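Local structure of VP1 (4PCH) at residues Leu45-Ser50 / Pro55-Cys60; Pro242-Ser245 / Gln251-Val254. The protein probably serves as the major capsid protein, its jelly-roll domain assembling into pentamers that build the icosahedral virion and take part in attachment to host cells. One frame throughout, in Å; residues are numbered along the deposited sequence.

The two contacts lie on the same side of the chain's centre and both reach the same sheet, in which strands 43-46 and 253-271 are neighbours; their centres are about 13 Å apart. A probable backbone hydrogen bond joins them, Tyr47 N lying 3.0 Å from Arg252 O. Beside it, Val254 CG2 packs 3.8 Å from Ala57 O and 3.9 Å from Tyr47 CD1, wedging the start of strand 253-271 against the loop of interaction 1. Interaction 2 then ties the loop preceding that strand back onto Arg252. Both contacts also touch a second subunit, so the pair lies where the fold of one VP1 chain meets its neighbour in the pentamer.

Interaction 1: residues Leu45-Ser50 / Pro55-Cys60; sequences LPYTMS and PGAALC
The ring of Tyr47 meets residues 55-60 along its edge and not over a face. The carbonyl oxygen Ala57 O lies in the ring plane, 3.5 Å from Tyr47 CD1, and Ala58 CA follows farther along the same edge, 4.4 Å from Tyr47 CE1. Facing an aromatic C-H edge suits a carbonyl oxygen, since the ring hydrogens carry a slight positive charge. With CG anti to the backbone N (chi1 -176°), the ring runs alongside the backbone at Ala57. Met235 of strand 224-236 and Met98 of a second subunit pack on the Tyr47 side chain, while the OH bonds to Glu172 and to the backbone N of Ala99 of that second subunit.

At the other end, Leu45 N donates to Gly56 O (2.8 Å, 160° at the hydrogen), approaching from above the carbonyl plane. Leu45 lays its side chain over the same peptide, CG resting 3.7 Å from Gly56 O. Gly56 has a positive phi of 90°, where a CB would be jammed against the carbonyl O of Pro55 and would also clash with Leu45 CD1. Ala57 suits the middle of the contact because its small methyl, Ala57 CB, fits 3.7 Å from Pro46 O. A water donates to both Leu45 O (2.6 Å) and Ala57 O (2.8 Å), bridging the two backbones.

Beyond the ring, Thr48 OG1 accepts from Ser50 N, forming an ST turn. Overall this is a loop folded back on the corner the chain turns at Leu45, part of the elaborate inter-strand connections of the VP1 jelly roll.

Interaction 2: residues Pro242-Ser245 / Gln251-Val254; sequences PTLS and QRTV
Thr243 and Leu244 meet Arg252 in a small, buried contact that combines one hydrogen bond with apolar packing. It joins the loop following strand 224-236 to the residue just before strand 253-271, closing the connection between two strands that pair antiparallel in the jelly roll.

The guanidinium of Arg252 is the centre of it. Arg252 NH1 donates to Thr243 OG1 at 3.1 Å, with an angle of 152° at the hydrogen; the hydroxyl oxygen sits near the edge of the group, tilted 17° from its plane. Thr243 OG1 also lies 3.3 Å from Arg252 CD, so the hydroxyl nestles against the bend of the chain, and the two side chains cross at about a right angle. That bend comes from successive turns at chi2 and chi3, both near -70°, which fold the arginine round to the threonine. Over one face of the guanidinium lies the methyl Leu244 CD2, 3.7 Å from Arg252 CZ and offset toward the rim. A branched aliphatic side chain suits this place: it covers the flat, weakly hydrated face while the N-H groups point outward along the edge. The Leu244 side chain is about 4 Å from a bound glycerol, probably from the crystallisation liquor.

A water bridges the segments, donating to Pro242 O and to Gln251 OE1, each at 2.8 Å. Thr253 OG1 donates to Gln251 O within 251-254.

Beyond the contact, Arg252 NH2 forms a salt bridge with Glu114 and NE bonds to Thr109 of a second subunit. With all three nitrogens engaged, the buried positive charge is probably balanced by Glu114, and Thr243 probably helps to fix the orientation of a guanidinium that also reaches across the subunit interface.

Interaction 1: residues Leu45-Ser50 / Pro55-Cys60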
loop_
_atom_site.group_PDB
_atom_site.type_symbol
_atom_site.label_atom_id
_atom_site.label_comp_id
_atom_site.label_asym_id
_atom_site.label_seq_id
_atom_site.Cartn_x
_atom_site.Cartn_y
_atom_site.Cartn_z
ATOM N N LEU B 45 16.075 -26.274 8.172
ATOM C CA LEU B 45 17.339 -26.303 8.908
ATOM C C LEU B 45 17.936 -24.914 8.742
ATOM O O LEU B 45 17.482 -24.147 7.895
ATOM C CB LEU B 45 18.296 -27.313 8.290
ATOM C CG LEU B 45 17.802 -28.754 8.283
ATOM C CD1 LEU B 45 18.765 -29.629 7.493
ATOM C CD2 LEU B 45 17.647 -29.274 9.686
ATOM N N PRO B 46 18.943 -24.561 9.562
ATOM C CA PRO B 46 19.575 -23.245 9.413
ATOM C C PRO B 46 20.030 -23.045 7.994
ATOM O O PRO B 46 20.600 -23.973 7.380
ATOM C CB PRO B 46 20.777 -23.322 10.380
ATOM C CG PRO B 46 20.311 -24.270 11.434
ATOM C CD PRO B 46 19.510 -25.309 10.685
ATOM N N TYR B 47 19.724 -21.882 7.443
ATOM C CA TYR B 47 19.917 -21.630 6.013
ATOM C C TYR B 47 21.405 -21.484 5.658
ATOM O O TYR B 47 21.819 -21.844 4.538
ATOM C CB TYR B 47 19.110 -20.404 5.582
ATOM C CG TYR B 47 19.181 -20.153 4.115
ATOM C CD1 TYR B 47 18.309 -20.782 3.221
ATOM C CD2 TYR B 47 20.155 -19.329 3.582
ATOM C CE1 TYR B 47 18.394 -20.573 1.863
ATOM C CE2 TYR B 47 20.250 -19.125 2.222
ATOM C CZ TYR B 47 19.360 -19.741 1.358
ATOM O OH TYR B 47 19.543 -19.533 -0.002
ATOM N N THR B 48 22.181 -21.025 6.647
ATOM C CA THR B 48 23.604 -20.668 6.563
ATOM C C THR B 48 23.792 -19.323 5.844
ATOM O O THR B 48 22.927 -18.877 5.079
ATOM C CB THR B 48 24.511 -21.705 5.850
ATOM O OG1 THR B 48 24.367 -21.563 4.425
ATOM C CG2 THR B 48 24.198 -23.161 6.282
ATOM N N MET B 49 24.935 -18.698 6.094
ATOM C CA MET B 49 25.374 -17.515 5.352
ATOM C C MET B 49 26.303 -17.887 4.188
ATOM O O MET B 49 27.058 -17.050 3.698
ATOM C CB MET B 49 26.070 -16.536 6.305
ATOM C CG MET B 49 25.207 -16.063 7.476
ATOM S SD MET B 49 23.740 -15.139 7.011
ATOM C CE MET B 49 22.418 -16.309 7.294
ATOM N N SER B 50 26.217 -19.134 3.709
ATOM C CA SER B 50 27.155 -19.677 2.710
ATOM C C SER B 50 26.674 -19.412 1.271
ATOM O O SER B 50 25.580 -18.906 1.059
ATOM C CB SER B 50 27.319 -21.195 2.917
ATOM O OG SER B 50 26.172 -21.900 2.399
ATOM N N PRO B 55 19.790 -29.045 0.981
ATOM C CA PRO B 55 18.487 -29.638 1.155
ATOM C C PRO B 55 18.082 -29.586 2.644
ATOM O O PRO B 55 18.913 -29.781 3.534
ATOM C CB PRO B 55 18.693 -31.074 0.660
ATOM C CG PRO B 55 20.117 -31.349 0.914
ATOM C CD PRO B 55 20.862 -30.058 0.899
ATOM N N GLY B 56 16.809 -29.337 2.883
ATOM C CA GLY B 56 16.326 -29.112 4.242
ATOM C C GLY B 56 16.372 -27.652 4.658
ATOM O O GLY B 56 15.685 -27.270 5.594
ATOM N N ALA B 57 17.208 -26.861 3.998
ATOM C CA ALA B 57 17.363 -25.436 4.291
ATOM C C ALA B 57 16.627 -24.540 3.295
ATOM O O ALA B 57 16.073 -23.494 3.669
ATOM C CB ALA B 57 18.848 -25.097 4.284
ATOM N N ALA B 58 16.660 -24.928 2.026
ATOM C CA ALA B 58 16.037 -24.167 0.949
ATOM C C ALA B 58 14.581 -24.557 0.751
ATOM O O ALA B 58 14.272 -25.751 0.622
ATOM C CB ALA B 58 16.805 -24.396 -0.342
ATOM N N LEU B 59 13.692 -23.574 0.691
ATOM C CA LEU B 59 12.267 -23.864 0.463
ATOM C C LEU B 59 12.040 -24.344 -0.966
ATOM O O LEU B 59 12.524 -23.726 -1.927
ATOM C CB LEU B 59 11.368 -22.654 0.747
ATOM C CG LEU B 59 9.856 -22.932 0.723
ATOM C CD1 LEU B 59 9.457 -23.886 1.844
ATOM C CD2 LEU B 59 9.082 -21.632 0.789
ATOM N N CYS B 60 11.288 -25.449 -1.103
ATOM C CA CYS B 60 10.926 -25.962 -2.411
ATOM C C CYS B 60 9.444 -25.808 -2.682
ATOM O O CYS B 60 8.669 -25.627 -1.766
ATOM C CB CYS B 60 11.338 -27.432 -2.542
ATOM S SG CYS B 60 13.114 -27.728 -2.516
HETATM O O HOH W 1 15.961 -22.678 6.300
#

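Interaction 2: residues Pro242-Ser245 / Gln251-Val254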
loop_
_atom_site.group_PDB
_atom_site.type_symbol
_atom_site.label_atom_id
_atom_site.label_comp_id
_atom_site.label_asym_id
_atom_site.label_seq_id
_atom_site.Cartn_x
_atom_site.Cartn_y
_atom_site.Cartn_z
ATOM N N PRO B 242 18.958 -14.948 21.297
ATOM C CA PRO B 242 19.254 -13.718 20.572
ATOM C C PRO B 242 19.394 -13.973 19.091
ATOM O O PRO B 242 19.854 -15.038 18.650
ATOM C CB PRO B 242 20.565 -13.226 21.186
ATOM C CG PRO B 242 21.197 -14.443 21.745
ATOM C CD PRO B 242 20.091 -15.389 22.131
ATOM N N THR B 243 18.964 -12.992 18.319
ATOM C CA THR B 243 19.063 -13.052 16.874
ATOM C C THR B 243 19.279 -11.656 16.299
ATOM O O THR B 243 19.371 -10.679 17.033
ATOM C CB THR B 243 17.881 -13.819 16.241
ATOM O OG1 THR B 243 18.138 -14.107 14.864
ATOM C CG2 THR B 243 16.573 -13.076 16.386
ATOM N N LEU B 244 19.357 -11.591 14.976
ATOM C CA LEU B 244 19.643 -10.367 14.250
ATOM C C LEU B 244 20.941 -9.697 14.703
ATOM O O LEU B 244 21.065 -8.470 14.719
ATOM C CB LEU B 244 18.458 -9.395 14.286
ATOM C CG LEU B 244 17.209 -9.848 13.546
ATOM C CD1 LEU B 244 16.068 -8.907 13.897
ATOM C CD2 LEU B 244 17.414 -9.951 12.042
ATOM N N SER B 245 21.934 -10.525 15.002
ATOM C CA SER B 245 23.250 -10.072 15.396
ATOM C C SER B 245 24.238 -11.086 14.806
ATOM O O SER B 245 23.900 -12.263 14.666
ATOM C CB SER B 245 23.345 -10.024 16.935
ATOM O OG SER B 245 24.458 -9.297 17.342
ATOM N N GLN B 251 22.167 -19.504 13.003
ATOM C CA GLN B 251 20.854 -20.056 13.401
ATOM C C GLN B 251 19.662 -19.526 12.589
ATOM O O GLN B 251 18.557 -20.071 12.693
ATOM C CB GLN B 251 20.608 -19.833 14.888
ATOM C CG GLN B 251 21.597 -20.560 15.791
ATOM C CD GLN B 251 21.394 -20.232 17.254
ATOM O OE1 GLN B 251 20.628 -19.345 17.596
ATOM N NE2 GLN B 251 22.103 -20.950 18.134
ATOM N N ARG B 252 19.884 -18.527 11.733
ATOM C CA ARG B 252 18.774 -17.963 10.966
ATOM C C ARG B 252 18.202 -19.050 10.058
ATOM O O ARG B 252 18.955 -19.804 9.398
ATOM C CB ARG B 252 19.209 -16.759 10.137
ATOM C CG ARG B 252 19.736 -15.573 10.913
ATOM C CD ARG B 252 18.641 -14.851 11.671
ATOM N NE ARG B 252 17.773 -14.095 10.758
ATOM C CZ ARG B 252 16.650 -13.508 11.142
ATOM N NH1 ARG B 252 16.277 -13.567 12.416
ATOM N NH2 ARG B 252 15.889 -12.876 10.251
ATOM N N THR B 253 16.875 -19.124 10.054
ATOM C CA THR B 253 16.130 -20.197 9.435
ATOM C C THR B 253 15.004 -19.627 8.579
ATOM O O THR B 253 14.403 -18.623 8.937
ATOM C CB THR B 253 15.585 -21.045 10.588
ATOM O OG1 THR B 253 16.698 -21.736 11.221
ATOM C CG2 THR B 253 14.609 -22.007 10.134
ATOM N N VAL B 254 14.678 -20.273 7.476
ATOM C CA VAL B 254 13.505 -19.856 6.698
ATOM C C VAL B 254 12.203 -20.204 7.405
ATOM O O VAL B 254 12.009 -21.339 7.874
ATOM C CB VAL B 254 13.536 -20.475 5.287
ATOM C CG1 VAL B 254 12.257 -20.164 4.546
ATOM C CG2 VAL B 254 14.759 -19.987 4.549
HETATM O O HOH W 2 21.057 -17.417 19.606
#